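Glycosylation Associate Protein 2 (Streptococcus agalactiae serotype V, PDB 6OYC) probably helps modify, by O-acetylation of the glycan, and export serine-rich adhesins through the accessory Sec system, working in the Gap123 complex. Local coordinates at residues Y168-N173 and A241-A246. Residues are numbered along the deposited sequence; the frame is centred on the assembly and turned at random.
Sequences YSFLLN and AVKLFA
Phe170 and Phe245 face each other as a non-hydrogen-bonded pair where strands 168-173 and 241-246 run antiparallel, neighbours in a five-stranded sheet. The Phe245 side chain lies against the backbone of the other strand. Its CB sits 3.7 Å from Ser169 O; CG reaches Phe170 N and CA; CD2 comes closest, 3.2 Å from Phe170 N; CE2 passes Phe170 N and CA and lies 3.9 Å from Phe170 CB; CZ, the tip, lies obliquely to the Phe170 ring. With CG anti to the carbonyl carbon (chi1 -65°), the CD2-CE2 side of the ring comes up against the Ser169-Phe170 peptide. Phe170 turns an edge to the face of Phe245, a T-shaped pair with centroids 5.9 Å apart and planes at 70°. The Phe170 edge also meets Lys243 CB. Ser169 and Ala246 exchange two backbone hydrogen bonds; beyond Phe170 a classic beta bulge shifts the register, and Leu171 and Leu172 both oppose Leu244. Leu244 O takes the N-H of Leu171 at 3.0 Å and more weakly that of Leu172, whereas Leu244 N gives a nearly straight bond (173°) to Leu172 O. Leu171 CD2 lies alongside Leu244 CD2 at 3.8 Å, and the Leu172 side chain crosses that of Leu244 at a slant, its CD1 against Leu244 CB. This cluster continues onto Leu160 and Leu254, joining two antiparallel sheets. On the phenylalanine side, Lys243 NZ bonds Ser205 OG, and Asn173 ND2 bonds Gln141 OE1. The chemistry is therefore two-sided: leucines seal a buried, apolar interface, while aromatic rings and polar ends dress the partly exposed face, with backbone bonds fixing the register.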
loop_
_atom_site.group_PDB
_atom_site.type_symbol
_atom_site.label_atom_id
_atom_site.label_comp_id
_atom_site.label_asym_id
_atom_site.label_seq_id
_atom_site.Cartn_x
_atom_site.Cartn_y
_atom_site.Cartn_z
ATOM N N TYR B 168 4.678 -32.249 14.102
ATOM C CA TYR B 168 4.578 -30.834 14.415
ATOM C C TYR B 168 4.722 -30.632 15.916
ATOM O O TYR B 168 4.055 -31.297 16.712
ATOM C CB TYR B 168 3.252 -30.270 13.907
ATOM C CG TYR B 168 3.284 -29.873 12.436
ATOM C CD1 TYR B 168 4.113 -28.844 11.976
ATOM C CD2 TYR B 168 2.470 -30.519 11.512
ATOM C CE1 TYR B 168 4.126 -28.482 10.627
ATOM C CE2 TYR B 168 2.472 -30.173 10.191
ATOM C CZ TYR B 168 3.298 -29.165 9.746
ATOM O OH TYR B 168 3.268 -28.874 8.414
ATOM N N SER B 169 5.636 -29.743 16.297
ATOM C CA SER B 169 5.977 -29.530 17.698
ATOM C C SER B 169 6.020 -28.046 17.989
ATOM O O SER B 169 6.618 -27.280 17.222
ATOM C CB SER B 169 7.335 -30.130 18.055
ATOM O OG SER B 169 7.294 -31.522 17.894
ATOM N N PHE B 170 5.419 -27.659 19.116
ATOM C CA PHE B 170 5.389 -26.257 19.503
ATOM C C PHE B 170 6.797 -25.685 19.492
ATOM O O PHE B 170 7.717 -26.254 20.081
ATOM C CB PHE B 170 4.759 -26.086 20.889
ATOM C CG PHE B 170 4.800 -24.667 21.397
ATOM C CD1 PHE B 170 4.047 -23.674 20.782
ATOM C CD2 PHE B 170 5.597 -24.322 22.484
ATOM C CE1 PHE B 170 4.066 -22.359 21.245
ATOM C CE2 PHE B 170 5.624 -23.007 22.963
ATOM C CZ PHE B 170 4.857 -22.025 22.332
ATOM N N LEU B 171 6.969 -24.578 18.787
ATOM C CA LEU B 171 8.267 -23.925 18.723
ATOM C C LEU B 171 8.280 -22.561 19.398
ATOM O O LEU B 171 9.228 -22.254 20.133
ATOM C CB LEU B 171 8.717 -23.776 17.267
ATOM C CG LEU B 171 10.030 -22.998 17.118
ATOM C CD1 LEU B 171 11.174 -23.697 17.861
ATOM C CD2 LEU B 171 10.362 -22.807 15.662
ATOM N N LEU B 172 7.248 -21.736 19.177
ATOM C CA LEU B 172 7.226 -20.369 19.685
ATOM C C LEU B 172 5.804 -19.823 19.650
ATOM O O LEU B 172 4.958 -20.283 18.883
ATOM C CB LEU B 172 8.153 -19.457 18.871
ATOM C CG LEU B 172 7.808 -19.276 17.385
ATOM C CD1 LEU B 172 6.898 -18.067 17.172
ATOM C CD2 LEU B 172 9.093 -19.123 16.577
ATOM N N ASN B 173 5.562 -18.797 20.452
ATOM C CA ASN B 173 4.318 -18.056 20.359
ATOM C C ASN B 173 4.620 -16.570 20.269
ATOM O O ASN B 173 5.741 -16.119 20.534
ATOM C CB ASN B 173 3.401 -18.331 21.548
ATOM C CG ASN B 173 4.005 -17.866 22.865
ATOM O OD1 ASN B 173 4.749 -18.609 23.516
ATOM N ND2 ASN B 173 3.719 -16.623 23.244
ATOM N N ALA B 241 -4.611 -15.079 19.457
ATOM C CA ALA B 241 -3.343 -15.609 19.942
ATOM C C ALA B 241 -2.706 -16.451 18.845
ATOM O O ALA B 241 -3.391 -17.233 18.176
ATOM C CB ALA B 241 -3.538 -16.451 21.201
ATOM N N VAL B 242 -1.399 -16.288 18.644
ATOM C CA VAL B 242 -0.706 -16.902 17.517
ATOM C C VAL B 242 0.399 -17.785 18.057
ATOM O O VAL B 242 1.215 -17.322 18.865
ATOM C CB VAL B 242 -0.131 -15.845 16.555
ATOM C CG1 VAL B 242 0.637 -16.519 15.418
ATOM C CG2 VAL B 242 -1.243 -14.998 16.008
ATOM N N LYS B 243 0.401 -19.060 17.634
ATOM C CA LYS B 243 1.420 -20.051 17.965
ATOM C C LYS B 243 1.999 -20.636 16.679
ATOM O O LYS B 243 1.289 -20.803 15.686
ATOM C CB LYS B 243 0.842 -21.199 18.824
ATOM C CG LYS B 243 0.230 -20.755 20.144
ATOM C CD LYS B 243 -0.980 -21.603 20.535
ATOM C CE LYS B 243 -2.296 -20.999 20.028
ATOM N NZ LYS B 243 -3.466 -21.553 20.795
ATOM N N LEU B 244 3.283 -20.964 16.694
ATOM C CA LEU B 244 3.923 -21.610 15.554
ATOM C C LEU B 244 4.449 -22.982 15.979
ATOM O O LEU B 244 5.065 -23.114 17.038
ATOM C CB LEU B 244 5.043 -20.734 14.982
ATOM C CG LEU B 244 5.835 -21.226 13.758
ATOM C CD1 LEU B 244 6.453 -20.083 13.041
ATOM C CD2 LEU B 244 6.960 -22.109 14.192
ATOM N N PHE B 245 4.156 -23.998 15.175
ATOM C CA PHE B 245 4.671 -25.351 15.326
ATOM C C PHE B 245 5.595 -25.663 14.153
ATOM O O PHE B 245 5.476 -25.072 13.073
ATOM C CB PHE B 245 3.541 -26.393 15.361
ATOM C CG PHE B 245 2.633 -26.273 16.550
ATOM C CD1 PHE B 245 1.751 -25.221 16.668
ATOM C CD2 PHE B 245 2.635 -27.239 17.537
ATOM C CE1 PHE B 245 0.917 -25.122 17.778
ATOM C CE2 PHE B 245 1.796 -27.142 18.637
ATOM C CZ PHE B 245 0.944 -26.082 18.752
ATOM N N ALA B 246 6.519 -26.594 14.377
ATOM C CA ALA B 246 7.484 -26.988 13.366
ATOM C C ALA B 246 7.807 -28.466 13.521
ATOM O O ALA B 246 7.567 -29.079 14.566
ATOM C CB ALA B 246 8.778 -26.172 13.455
#